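Local coordinates for protein A6 homolog (Fowlpox virus, PDB 6BR8) that binds phospholipids between its helices and probably serves viral membrane assembly, in the step from immature to mature virion, at residues 23-28 with 35-40; 159-164 with 209-214; 214-219 with 235-240. One frame throughout, in Å; residues are numbered along the deposited sequence.

Interaction 1 of 3, residues 23-28 with 35-40; sequences SLIKSA and YKILME. With 6OU ([(2~{R})-1-[2-azanylethoxy(oxidanyl)phosphoryl]oxy-3-hexadecanoyloxy-propan-2-yl] (~{Z})-octadec-9-enoate), chain G.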
loop_
_atom_site.group_PDB
_atom_site.type_symbol
_atom_site.label_atom_id
_atom_site.label_comp_id
_atom_site.label_asym_id
_atom_site.label_seq_id
_atom_site.Cartn_x
_atom_site.Cartn_y
_atom_site.Cartn_z
ATOM N N SER A 23 7.775 12.252 5.880
ATOM C CA SER A 23 9.105 12.792 6.157
ATOM C C SER A 23 9.146 13.559 7.471
ATOM O O SER A 23 10.210 13.647 8.093
ATOM C CB SER A 23 9.567 13.693 5.013
ATOM O OG SER A 23 9.581 12.982 3.787
ATOM N N LEU A 24 8.009 14.127 7.905
ATOM C CA LEU A 24 7.958 14.769 9.214
ATOM C C LEU A 24 7.988 13.740 10.337
ATOM O O LEU A 24 8.598 13.981 11.384
ATOM C CB LEU A 24 6.709 15.639 9.340
ATOM C CG LEU A 24 6.541 16.849 8.416
ATOM C CD1 LEU A 24 5.165 17.498 8.623
ATOM C CD2 LEU A 24 7.666 17.866 8.621
ATOM N N ILE A 25 7.354 12.588 10.136
ATOM C CA ILE A 25 7.321 11.577 11.183
ATOM C C ILE A 25 8.651 10.850 11.275
ATOM O O ILE A 25 9.162 10.616 12.373
ATOM C CB ILE A 25 6.157 10.608 10.941
ATOM C CG1 ILE A 25 4.830 11.338 11.199
ATOM C CG2 ILE A 25 6.317 9.366 11.817
ATOM C CD1 ILE A 25 3.634 10.626 10.664
ATOM N N LYS A 26 9.226 10.477 10.130
ATOM C CA LYS A 26 10.525 9.816 10.108
ATOM C C LYS A 26 11.563 10.619 10.885
ATOM O O LYS A 26 12.240 10.097 11.781
ATOM C CB LYS A 26 10.983 9.626 8.660
ATOM N N SER A 27 11.689 11.903 10.554
ATOM C CA SER A 27 12.769 12.732 11.068
ATOM C C SER A 27 12.343 13.455 12.337
ATOM O O SER A 27 12.810 14.565 12.615
ATOM C CB SER A 27 13.204 13.742 10.007
ATOM O OG SER A 27 12.308 14.839 9.964
ATOM N N ALA A 28 11.457 12.837 13.106
ATOM C CA ALA A 28 10.981 13.385 14.365
ATOM C C ALA A 28 11.697 12.720 15.534
ATOM O O ALA A 28 12.058 11.542 15.478
ATOM C CB ALA A 28 9.465 13.210 14.503
ATOM N N TYR A 35 3.152 12.058 17.065
ATOM C CA TYR A 35 1.728 12.105 17.380
ATOM C C TYR A 35 1.165 13.506 17.197
ATOM O O TYR A 35 0.041 13.662 16.709
ATOM C CB TYR A 35 1.485 11.597 18.802
ATOM C CG TYR A 35 0.045 11.697 19.267
ATOM C CD1 TYR A 35 -0.791 10.589 19.225
ATOM C CD2 TYR A 35 -0.465 12.880 19.800
ATOM C CE1 TYR A 35 -2.103 10.666 19.646
ATOM C CE2 TYR A 35 -1.772 12.959 20.236
ATOM C CZ TYR A 35 -2.584 11.851 20.154
ATOM O OH TYR A 35 -3.885 11.934 20.588
ATOM N N LYS A 36 1.917 14.524 17.606
ATOM C CA LYS A 36 1.577 15.892 17.245
ATOM C C LYS A 36 1.467 16.041 15.729
ATOM O O LYS A 36 0.504 16.640 15.240
ATOM C CB LYS A 36 2.622 16.845 17.856
ATOM N N ILE A 37 2.422 15.486 14.978
ATOM C CA ILE A 37 2.430 15.623 13.522
ATOM C C ILE A 37 1.191 14.994 12.895
ATOM O O ILE A 37 0.590 15.558 11.971
ATOM C CB ILE A 37 3.722 15.017 12.953
ATOM C CG1 ILE A 37 4.913 15.861 13.408
ATOM C CG2 ILE A 37 3.672 14.951 11.432
ATOM C CD1 ILE A 37 6.264 15.385 12.912
ATOM N N LEU A 38 0.771 13.834 13.392
ATOM C CA LEU A 38 -0.434 13.219 12.863
ATOM C C LEU A 38 -1.682 14.034 13.219
ATOM O O LEU A 38 -2.541 14.273 12.364
ATOM C CB LEU A 38 -0.519 11.770 13.347
ATOM C CG LEU A 38 0.476 10.830 12.672
ATOM C CD1 LEU A 38 0.778 9.641 13.549
ATOM C CD2 LEU A 38 -0.064 10.422 11.303
HETATM N N MSE A 39 -1.793 14.482 14.469
HETATM C CA MSE A 39 -2.938 15.313 14.886
HETATM C C MSE A 39 -3.030 16.657 14.171
HETATM O O MSE A 39 -4.123 17.149 13.906
HETATM C CB MSE A 39 -2.935 15.609 16.389
HETATM C CG MSE A 39 -3.077 14.433 17.326
HETATM SE SE MSE A 39 -4.879 13.660 17.284
HETATM C CE MSE A 39 -6.024 15.266 17.500
ATOM N N GLU A 40 -1.892 17.281 13.869
ATOM C CA GLU A 40 -1.981 18.553 13.165
ATOM C C GLU A 40 -2.478 18.359 11.740
ATOM O O GLU A 40 -3.020 19.296 11.142
HETATM C C01 6OU G . -4.613 8.575 3.473
HETATM C C02 6OU G . -3.575 8.256 4.545
HETATM C C03 6OU G . -2.885 9.504 5.088
HETATM C C04 6OU G . -1.985 9.196 6.283
HETATM C C05 6OU G . -0.508 9.396 5.954
HETATM C C06 6OU G . 0.367 9.486 7.201
HETATM C C07 6OU G . 1.084 8.173 7.502
HETATM C C08 6OU G . 1.837 8.220 8.825
HETATM C C09 6OU G . 2.706 6.992 9.076
HETATM C C10 6OU G . 2.582 6.543 10.531
HETATM C C11 6OU G . 3.861 5.955 11.124
HETATM C C12 6OU G . 5.148 6.290 10.371
HETATM C C13 6OU G . 6.383 5.739 11.088
HETATM C C14 6OU G . 6.105 5.450 12.564
HETATM C C15 6OU G . 6.601 4.080 13.023
HETATM C C16 6OU G . 5.646 2.923 12.704
HETATM O O17 6OU G . 4.625 3.104 12.123
HETATM O O18 6OU G . 5.986 1.625 13.092
HETATM C C19 6OU G . 4.888 0.870 13.510
HETATM C C20 6OU G . 4.714 1.143 15.003
HETATM C C21 6OU G . 5.150 -0.091 15.790
HETATM O O22 6OU G . 6.496 -0.278 15.461
HETATM P P23 6OU G . 7.626 -0.189 16.659
HETATM O O24 6OU G . 8.775 -1.116 16.320
HETATM O O25 6OU G . 6.982 -0.617 17.961
HETATM O O26 6OU G . 8.217 1.347 16.837
HETATM C C27 6OU G . 8.034 2.327 15.848
HETATM C C28 6OU G . 9.046 3.444 16.102
HETATM N N29 6OU G . 8.922 4.495 15.113
HETATM O O30 6OU G . 3.406 1.559 15.332
HETATM C C31 6OU G . 2.298 0.831 14.864
HETATM O O32 6OU G . 1.946 -0.142 15.437
HETATM C C33 6OU G . 1.502 1.301 13.644
HETATM C C34 6OU G . 0.148 1.886 14.036
HETATM C C35 6OU G . -0.540 2.628 12.893
HETATM C C36 6OU G . -1.248 3.882 13.388
HETATM C C37 6OU G . -2.205 4.453 12.348
HETATM C C38 6OU G . -1.703 5.758 11.738
HETATM C C39 6OU G . -2.862 6.534 11.114
HETATM C C40 6OU G . -3.091 6.195 9.642
HETATM C C41 6OU G . -4.334 5.830 9.398
#

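Interaction 2 of 3, residues 159-164 with 209-214; sequences HVLFSE and EKHKTT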
loop_
_atom_site.group_PDB
_atom_site.type_symbol
_atom_site.label_atom_id
_atom_site.label_comp_id
_atom_site.label_asym_id
_atom_site.label_seq_id
_atom_site.Cartn_x
_atom_site.Cartn_y
_atom_site.Cartn_z
ATOM N N HIS A 159 16.332 -7.808 2.859
ATOM C CA HIS A 159 17.356 -6.834 2.512
ATOM C C HIS A 159 18.244 -7.378 1.408
ATOM O O HIS A 159 18.594 -6.663 0.455
ATOM C CB HIS A 159 18.187 -6.483 3.740
ATOM C CG HIS A 159 19.147 -5.370 3.503
ATOM N ND1 HIS A 159 20.475 -5.442 3.865
ATOM C CD2 HIS A 159 18.978 -4.156 2.932
ATOM C CE1 HIS A 159 21.082 -4.317 3.531
ATOM N NE2 HIS A 159 20.197 -3.519 2.962
ATOM N N VAL A 160 18.589 -8.660 1.512
ATOM C CA VAL A 160 19.351 -9.312 0.462
ATOM C C VAL A 160 18.586 -9.257 -0.855
ATOM O O VAL A 160 19.115 -8.805 -1.880
ATOM C CB VAL A 160 19.694 -10.748 0.881
ATOM C CG1 VAL A 160 20.304 -11.497 -0.273
ATOM C CG2 VAL A 160 20.658 -10.704 2.071
ATOM N N LEU A 161 17.314 -9.660 -0.835
ATOM C CA LEU A 161 16.547 -9.688 -2.068
ATOM C C LEU A 161 16.438 -8.279 -2.671
ATOM O O LEU A 161 16.653 -8.091 -3.871
ATOM C CB LEU A 161 15.170 -10.307 -1.806
ATOM C CG LEU A 161 14.136 -10.126 -2.934
ATOM C CD1 LEU A 161 14.657 -10.845 -4.178
ATOM C CD2 LEU A 161 12.734 -10.593 -2.538
ATOM N N PHE A 162 16.147 -7.281 -1.843
ATOM C CA PHE A 162 16.102 -5.896 -2.300
ATOM C C PHE A 162 17.413 -5.490 -2.968
ATOM O O PHE A 162 17.403 -4.852 -4.026
ATOM C CB PHE A 162 15.777 -4.979 -1.114
ATOM C CG PHE A 162 15.762 -3.512 -1.447
ATOM N N SER A 163 18.546 -5.890 -2.387
ATOM C CA SER A 163 19.840 -5.582 -2.973
ATOM C C SER A 163 19.996 -6.196 -4.359
ATOM O O SER A 163 20.579 -5.573 -5.252
ATOM C CB SER A 163 20.950 -6.086 -2.056
ATOM O OG SER A 163 21.144 -5.173 -0.999
ATOM N N GLU A 164 19.529 -7.432 -4.552
ATOM C CA GLU A 164 19.771 -8.087 -5.834
ATOM C C GLU A 164 18.903 -7.510 -6.938
ATOM O O GLU A 164 19.377 -7.356 -8.067
ATOM C CB GLU A 164 19.537 -9.592 -5.728
ATOM C CG GLU A 164 20.577 -10.284 -4.875
ATOM C CD GLU A 164 20.343 -11.759 -4.770
ATOM O OE1 GLU A 164 19.193 -12.173 -5.025
ATOM O OE2 GLU A 164 21.305 -12.490 -4.426
ATOM N N GLU A 209 9.247 -12.685 -11.622
ATOM C CA GLU A 209 9.352 -14.093 -11.971
ATOM C C GLU A 209 10.704 -14.658 -11.570
ATOM O O GLU A 209 10.787 -15.775 -11.053
ATOM C CB GLU A 209 9.109 -14.287 -13.460
ATOM C CG GLU A 209 7.768 -13.766 -13.894
ATOM C CD GLU A 209 6.614 -14.522 -13.251
ATOM O OE1 GLU A 209 6.646 -15.771 -13.199
ATOM O OE2 GLU A 209 5.661 -13.867 -12.795
ATOM N N LYS A 210 11.775 -13.897 -11.777
ATOM C CA LYS A 210 13.079 -14.437 -11.433
ATOM C C LYS A 210 13.193 -14.748 -9.953
ATOM O O LYS A 210 13.904 -15.673 -9.577
ATOM C CB LYS A 210 14.195 -13.477 -11.804
ATOM C CG LYS A 210 14.757 -13.710 -13.169
ATOM C CD LYS A 210 16.127 -13.085 -13.317
ATOM C CE LYS A 210 16.057 -11.593 -13.176
ATOM N NZ LYS A 210 17.276 -11.056 -12.510
ATOM N N HIS A 211 12.494 -13.985 -9.107
ATOM C CA HIS A 211 12.705 -13.956 -7.668
ATOM C C HIS A 211 11.478 -14.411 -6.922
ATOM O O HIS A 211 11.390 -14.207 -5.704
ATOM C CB HIS A 211 13.100 -12.544 -7.234
ATOM C CG HIS A 211 14.525 -12.226 -7.550
ATOM N ND1 HIS A 211 14.901 -11.116 -8.267
ATOM C CD2 HIS A 211 15.667 -12.881 -7.245
ATOM C CE1 HIS A 211 16.217 -11.098 -8.383
ATOM N NE2 HIS A 211 16.705 -12.158 -7.764
ATOM N N LYS A 212 10.522 -15.012 -7.635
ATOM C CA LYS A 212 9.250 -15.326 -7.004
ATOM C C LYS A 212 9.428 -16.256 -5.806
ATOM O O LYS A 212 8.795 -16.051 -4.764
ATOM C CB LYS A 212 8.298 -15.960 -8.026
ATOM C CG LYS A 212 6.852 -15.886 -7.586
ATOM C CD LYS A 212 6.033 -16.978 -8.243
ATOM C CE LYS A 212 4.546 -16.728 -7.995
ATOM N NZ LYS A 212 3.732 -17.678 -8.805
ATOM N N THR A 213 10.264 -17.279 -5.924
ATOM C CA THR A 213 10.343 -18.294 -4.875
ATOM C C THR A 213 10.868 -17.681 -3.575
ATOM O O THR A 213 10.263 -17.821 -2.506
ATOM C CB THR A 213 11.224 -19.450 -5.355
ATOM O OG1 THR A 213 10.763 -19.885 -6.644
ATOM C CG2 THR A 213 11.160 -20.659 -4.399
ATOM N N THR A 214 11.948 -16.919 -3.666
ATOM C CA THR A 214 12.381 -16.126 -2.525
ATOM C C THR A 214 11.265 -15.243 -1.977
ATOM O O THR A 214 11.034 -15.197 -0.769
ATOM C CB THR A 214 13.570 -15.281 -2.927
ATOM O OG1 THR A 214 14.621 -16.179 -3.324
ATOM C CG2 THR A 214 14.008 -14.418 -1.733
#

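Interaction 3 of 3, residues 214-219 with 235-240; sequences TLISIV and VDIEFI. With 6OU ([(2~{R})-1-[2-azanylethoxy(oxidanyl)phosphoryl]oxy-3-hexadecanoyloxy-propan-2-yl] (~{Z})-octadec-9-enoate), chain C.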
loop_
_atom_site.group_PDB
_atom_site.type_symbol
_atom_site.label_atom_id
_atom_site.label_comp_id
_atom_site.label_asym_id
_atom_site.label_seq_id
_atom_site.Cartn_x
_atom_site.Cartn_y
_atom_site.Cartn_z
ATOM N N THR A 214 11.948 -16.919 -3.666
ATOM C CA THR A 214 12.381 -16.126 -2.525
ATOM C C THR A 214 11.265 -15.243 -1.977
ATOM O O THR A 214 11.034 -15.197 -0.769
ATOM C CB THR A 214 13.570 -15.281 -2.927
ATOM O OG1 THR A 214 14.621 -16.179 -3.324
ATOM C CG2 THR A 214 14.008 -14.418 -1.733
ATOM N N LEU A 215 10.576 -14.491 -2.836
ATOM C CA LEU A 215 9.667 -13.493 -2.279
ATOM C C LEU A 215 8.526 -14.163 -1.518
ATOM O O LEU A 215 8.168 -13.757 -0.410
ATOM C CB LEU A 215 9.117 -12.592 -3.381
ATOM C CG LEU A 215 8.099 -11.628 -2.778
ATOM C CD1 LEU A 215 8.773 -10.650 -1.857
ATOM C CD2 LEU A 215 7.363 -10.930 -3.912
ATOM N N ILE A 216 7.919 -15.178 -2.127
ATOM C CA ILE A 216 6.852 -15.918 -1.466
ATOM C C ILE A 216 7.367 -16.525 -0.170
ATOM O O ILE A 216 6.740 -16.400 0.891
ATOM C CB ILE A 216 6.311 -17.001 -2.407
ATOM C CG1 ILE A 216 5.698 -16.352 -3.650
ATOM C CG2 ILE A 216 5.346 -17.971 -1.653
ATOM C CD1 ILE A 216 4.397 -15.648 -3.396
ATOM N N SER A 217 8.505 -17.218 -0.245
ATOM C CA SER A 217 9.077 -17.851 0.938
ATOM C C SER A 217 9.227 -16.862 2.079
ATOM O O SER A 217 8.725 -17.097 3.177
ATOM C CB SER A 217 10.432 -18.442 0.610
ATOM O OG SER A 217 11.104 -18.809 1.797
ATOM N N ILE A 218 9.910 -15.738 1.826
ATOM C CA ILE A 218 10.097 -14.714 2.849
ATOM C C ILE A 218 8.764 -14.302 3.449
ATOM O O ILE A 218 8.583 -14.326 4.671
ATOM C CB ILE A 218 10.821 -13.498 2.255
ATOM C CG1 ILE A 218 12.317 -13.779 2.118
ATOM C CG2 ILE A 218 10.534 -12.257 3.090
ATOM C CD1 ILE A 218 13.045 -12.680 1.401
ATOM N N VAL A 219 7.814 -13.889 2.600
ATOM C CA VAL A 219 6.554 -13.408 3.147
ATOM C C VAL A 219 5.800 -14.530 3.861
ATOM O O VAL A 219 5.213 -14.312 4.928
ATOM C CB VAL A 219 5.735 -12.740 2.037
ATOM C CG1 VAL A 219 4.415 -12.206 2.574
ATOM C CG2 VAL A 219 6.570 -11.604 1.452
ATOM N N VAL A 235 -2.608 -18.705 6.454
ATOM C CA VAL A 235 -2.677 -17.856 5.279
ATOM C C VAL A 235 -1.800 -18.498 4.214
ATOM O O VAL A 235 -0.706 -18.994 4.515
ATOM C CB VAL A 235 -2.241 -16.421 5.639
ATOM C CG1 VAL A 235 -2.183 -15.514 4.438
ATOM C CG2 VAL A 235 -3.223 -15.833 6.637
ATOM N N ASP A 236 -2.305 -18.559 2.980
ATOM C CA ASP A 236 -1.564 -19.150 1.863
ATOM C C ASP A 236 -1.054 -18.010 0.973
ATOM O O ASP A 236 -1.742 -17.527 0.066
ATOM C CB ASP A 236 -2.452 -20.149 1.122
ATOM C CG ASP A 236 -1.705 -20.956 0.061
ATOM O OD1 ASP A 236 -0.711 -20.458 -0.519
ATOM O OD2 ASP A 236 -2.149 -22.092 -0.219
ATOM N N ILE A 237 0.190 -17.599 1.217
ATOM C CA ILE A 237 0.756 -16.480 0.474
ATOM C C ILE A 237 0.792 -16.786 -1.019
ATOM O O ILE A 237 0.414 -15.947 -1.858
ATOM C CB ILE A 237 2.154 -16.135 1.010
ATOM C CG1 ILE A 237 2.067 -15.699 2.469
ATOM C CG2 ILE A 237 2.748 -14.992 0.188
ATOM C CD1 ILE A 237 1.205 -14.409 2.641
ATOM N N GLU A 238 1.302 -17.967 -1.381
ATOM C CA GLU A 238 1.366 -18.350 -2.791
ATOM C C GLU A 238 -0.001 -18.184 -3.444
ATOM O O GLU A 238 -0.140 -17.498 -4.461
ATOM C CB GLU A 238 1.888 -19.796 -2.920
ATOM C CG GLU A 238 1.787 -20.472 -4.310
ATOM C CD GLU A 238 2.755 -19.882 -5.339
ATOM O OE1 GLU A 238 3.862 -19.486 -4.952
ATOM O OE2 GLU A 238 2.445 -19.868 -6.536
ATOM N N PHE A 239 -1.043 -18.706 -2.815
ATOM C CA PHE A 239 -2.370 -18.589 -3.406
ATOM C C PHE A 239 -2.836 -17.135 -3.508
ATOM O O PHE A 239 -3.447 -16.744 -4.507
ATOM C CB PHE A 239 -3.363 -19.393 -2.597
ATOM C CG PHE A 239 -4.761 -19.084 -2.947
ATOM C CD1 PHE A 239 -5.333 -19.660 -4.066
ATOM C CD2 PHE A 239 -5.515 -18.227 -2.166
ATOM C CE1 PHE A 239 -6.644 -19.387 -4.400
ATOM C CE2 PHE A 239 -6.814 -17.955 -2.491
ATOM C CZ PHE A 239 -7.383 -18.531 -3.609
ATOM N N ILE A 240 -2.586 -16.324 -2.481
ATOM C CA ILE A 240 -2.959 -14.919 -2.563
ATOM C C ILE A 240 -2.237 -14.240 -3.718
ATOM O O ILE A 240 -2.831 -13.448 -4.468
ATOM C CB ILE A 240 -2.656 -14.205 -1.237
ATOM C CG1 ILE A 240 -3.608 -14.689 -0.140
ATOM C CG2 ILE A 240 -2.714 -12.671 -1.451
ATOM C CD1 ILE A 240 -3.270 -14.166 1.229
HETATM C C01 6OU C . 7.081 -7.066 2.742
HETATM C C02 6OU C . 6.608 -7.341 4.169
HETATM C C03 6OU C . 5.791 -8.628 4.289
HETATM C C04 6OU C . 4.740 -8.574 5.402
HETATM C C05 6OU C . 3.901 -9.850 5.476
HETATM C C06 6OU C . 2.478 -9.607 5.981
HETATM C C07 6OU C . 1.479 -10.553 5.314
HETATM C C08 6OU C . 0.254 -10.809 6.191
HETATM C C09 6OU C . -0.865 -11.540 5.446
HETATM C C10 6OU C . -2.100 -10.664 5.269
HETATM C C11 6OU C . -3.128 -11.301 4.343
HETATM C C12 6OU C . -4.450 -11.506 5.073
HETATM C C13 6OU C . -5.651 -11.336 4.154
HETATM C C14 6OU C . -6.601 -12.510 4.307
HETATM C C15 6OU C . -6.107 -13.762 3.596
HETATM C C16 6OU C . -7.167 -14.187 2.593
HETATM O O17 6OU C . -8.093 -13.477 2.429
HETATM O O18 6OU C . -7.066 -15.379 1.874
HETATM C C19 6OU C . -7.349 -15.234 0.512
HETATM C C20 6OU C . -8.821 -15.564 0.298
HETATM C C21 6OU C . -9.010 -17.080 0.389
HETATM O O22 6OU C . -9.576 -17.375 1.641
HETATM O O24 6OU C . -11.940 -18.219 1.087
HETATM O O25 6OU C . -10.990 -18.739 3.265
HETATM O O26 6OU C . -10.082 -20.048 1.273
HETATM C C27 6OU C . -8.742 -20.408 1.467
HETATM N N29 6OU C . -6.665 -20.752 0.186
HETATM O O30 6OU C . -9.346 -15.058 -0.910
HETATM C C31 6OU C . -8.494 -14.568 -1.917
HETATM O O32 6OU C . -7.960 -15.307 -2.667
HETATM C C33 6OU C . -8.288 -13.067 -2.121
HETATM C C34 6OU C . -6.892 -12.583 -1.751
HETATM C C35 6OU C . -6.861 -11.067 -1.617
HETATM C C36 6OU C . -6.503 -10.601 -0.214
HETATM C C37 6OU C . -5.273 -9.706 -0.233
HETATM C C38 6OU C . -4.970 -9.136 1.146
HETATM C C39 6OU C . -4.801 -7.619 1.083
HETATM C C40 6OU C . -3.836 -7.084 2.139
HETATM C C41 6OU C . -4.384 -6.990 3.335
HETATM C C42 6OU C . -3.350 -7.086 4.460
HETATM C C43 6OU C . -2.102 -6.230 4.220
HETATM C C44 6OU C . -0.807 -6.938 4.635
HETATM C C45 6OU C . 0.359 -6.719 3.659
HETATM C C46 6OU C . 0.711 -5.245 3.462
HETATM C C47 6OU C . 2.007 -5.077 2.678
HETATM C C48 6OU C . 2.378 -3.616 2.455
HETATM C C49 6OU C . 3.442 -3.432 1.377
#

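Interaction 1 of 3, residues 23-28 with 35-40
Ile25 and Ile37 hold the closest backbone approach, CA to CA 6.8 Å, where the chain leaves helix 5-26 and turns back into helix 31-40. The side chains meet through apolar groups alone. Ile37, whose CB points at the other helix, reaches across with both branches. Its extended ethyl arm (chi2 -180°) carries CD1 over the last turn of helix 5-26, where it lies 3.6 Å from Leu24 CB and, as a methyl against a backbone carbonyl, 3.1 Å from Leu24 O. The other branch, CG2, rests 3.8 Å from Ile25 CG1. A beta-branched residue suits this place because its two arms reach several neighbours, CD1 meeting Leu24 and Ala28, and CG2 meeting Leu24 and Ile25. Ile25 runs on past Ile37 and brings CD1 to within 3.7 Å of Leu38 CG, the two side chains meeting at about a right angle. Both also meet lipid: carbon C08 in the palmitoyl chain of 6OU (chain G) is 3.5 Å from Ile25 CD1 and 3.8 Å from Leu38 CD2. The hairpin of helices thus forms part of this lipid's pocket wall, and helix 112-120 packs against it, Tyr113 touching Ile25 and Leu38, and Phe116 touching Leu38.

Interaction 2 of 3, residues 159-164 with 209-214
Leu161 of helix 156-170 lays a methyl on the imidazole of His211, and this CH-pi contact is the centre of the joint. CD1 lies over one face, 3.9 Å from the ring centroid and 24° off the ring normal, displaced toward the CG side, with CG itself 3.6 Å away. The leucine gets there because chi1 (167°) sends CG away from its own backbone N, and its two methyls then go to different residues of the partner. Lys210 CB lies more distantly over the ring's opposite face, toward the rim. A branched aliphatic residue and a flat aromatic one are well matched here, since a methyl can sit closely on a ring without needing a polar partner.

Purely apolar packing adds the second methyl of the leucine: CD2 meets Thr214 CG2 at 4.1 Å. The backbones stay well separated, Leu161 and Thr214 being closest at 7.7 Å between CA atoms. Threonine offers a methyl to the leucine while keeping a hydroxyl on its other branch.

A polar approach lies at the edge of the contact. Glu164, one turn beyond Leu161, stretches out until OE1 is 3.7 Å from His211 NE2, too far for a hydrogen bond, and the carboxylate plane is tilted 31° from the ring. If the imidazole were protonated, the nearby carboxylate would probably stabilise it.

His211 marks a helix break. It is the residue at which helix 197-210 leaves helical geometry, and it occupies the N-cap position of helix 212-225. The arrangement is a helix-break-helix junction, with His211 as the N-cap of the second helix, packed against helix 156-170 in the mostly helical C-terminal part of the A6 protein.

Interaction 3 of 3, residues 214-219 with 235-240
Ile216, Val219 and Ile237 form the tight side of this helix-helix contact. Ile237, in the first turn of helix 237-249, points at helix 212-225. Its CG2 sits between Ile216 CD1 and Val219 CG1, 4.0 Å from each, and slides past the Ile216 side chain; its CD1 meets Val219 CG1 at 3.9 Å, the two side chains crossing at about a right angle. Chi1 of -62° sets the ethyl arm beside the backbone N and leaves CG2 anti to it, so that both branches can reach the facing helix. The same Val219 CG1 lies 3.8 Å from C05 in the palmitoyl chain of 6OU (chain C), so the isoleucine-valine core passes directly into lipid. Ile240, one turn on, takes up the ester end of that chain, its CD1 3.7 Å from C15, and also touches PGV.

The other flank is looser and more polar. Glu238 bends at chi2 (70°) and brings OE1 against the aliphatic side of Ile216, 3.9 Å from CG1. OE1 makes only van der Waals contact there; OE2 has a long, weak ion pair with Lys212. The helix start is capped: Phe239 N donates to Asp236 OD1 (2.9 Å, 166° at the hydrogen), which receives it from well above the carboxylate plane. Aspartate suits an N-cap because its short side chain can fold back to accept from a first-turn N-H that lacks a helical carbonyl partner. Gln220 joins this turn to helix 212-225, bonding Ile237 N and Val235 O.

Val219 and Ile240 therefore face the lipid, Ile216 and Ile237 pack between the helices, and the charged groups lie at the edge and at the helix start. Adhesion is mainly hydrophobic, consistent with a wall that lies against an acyl chain.

Overall arrangement
Interactions 2 and 3 are neighbours, their centres 13 Å apart on the same side of the chain's centre. They share Thr214 and helix 212-225, so that helix is braced against helix 156-170 and helix 237-249 in turn; Leu161 CD2 and Leu215 CD1, 4.0 Å apart, join the two, and Lys212 NZ lies 3.4 Å from Glu238 OE2 as a long, weak ion pair. Interaction 1 stands apart, with centres about 32 and 33 Å away, and interaction 3 is across the chain's centre from it. Interactions 1 and 3 each line a pocket for a different 6OU molecule; interaction 2 does not touch 6OU, the side chain of Leu161 being about 9 Å from one, though its Glu209 touches PGV.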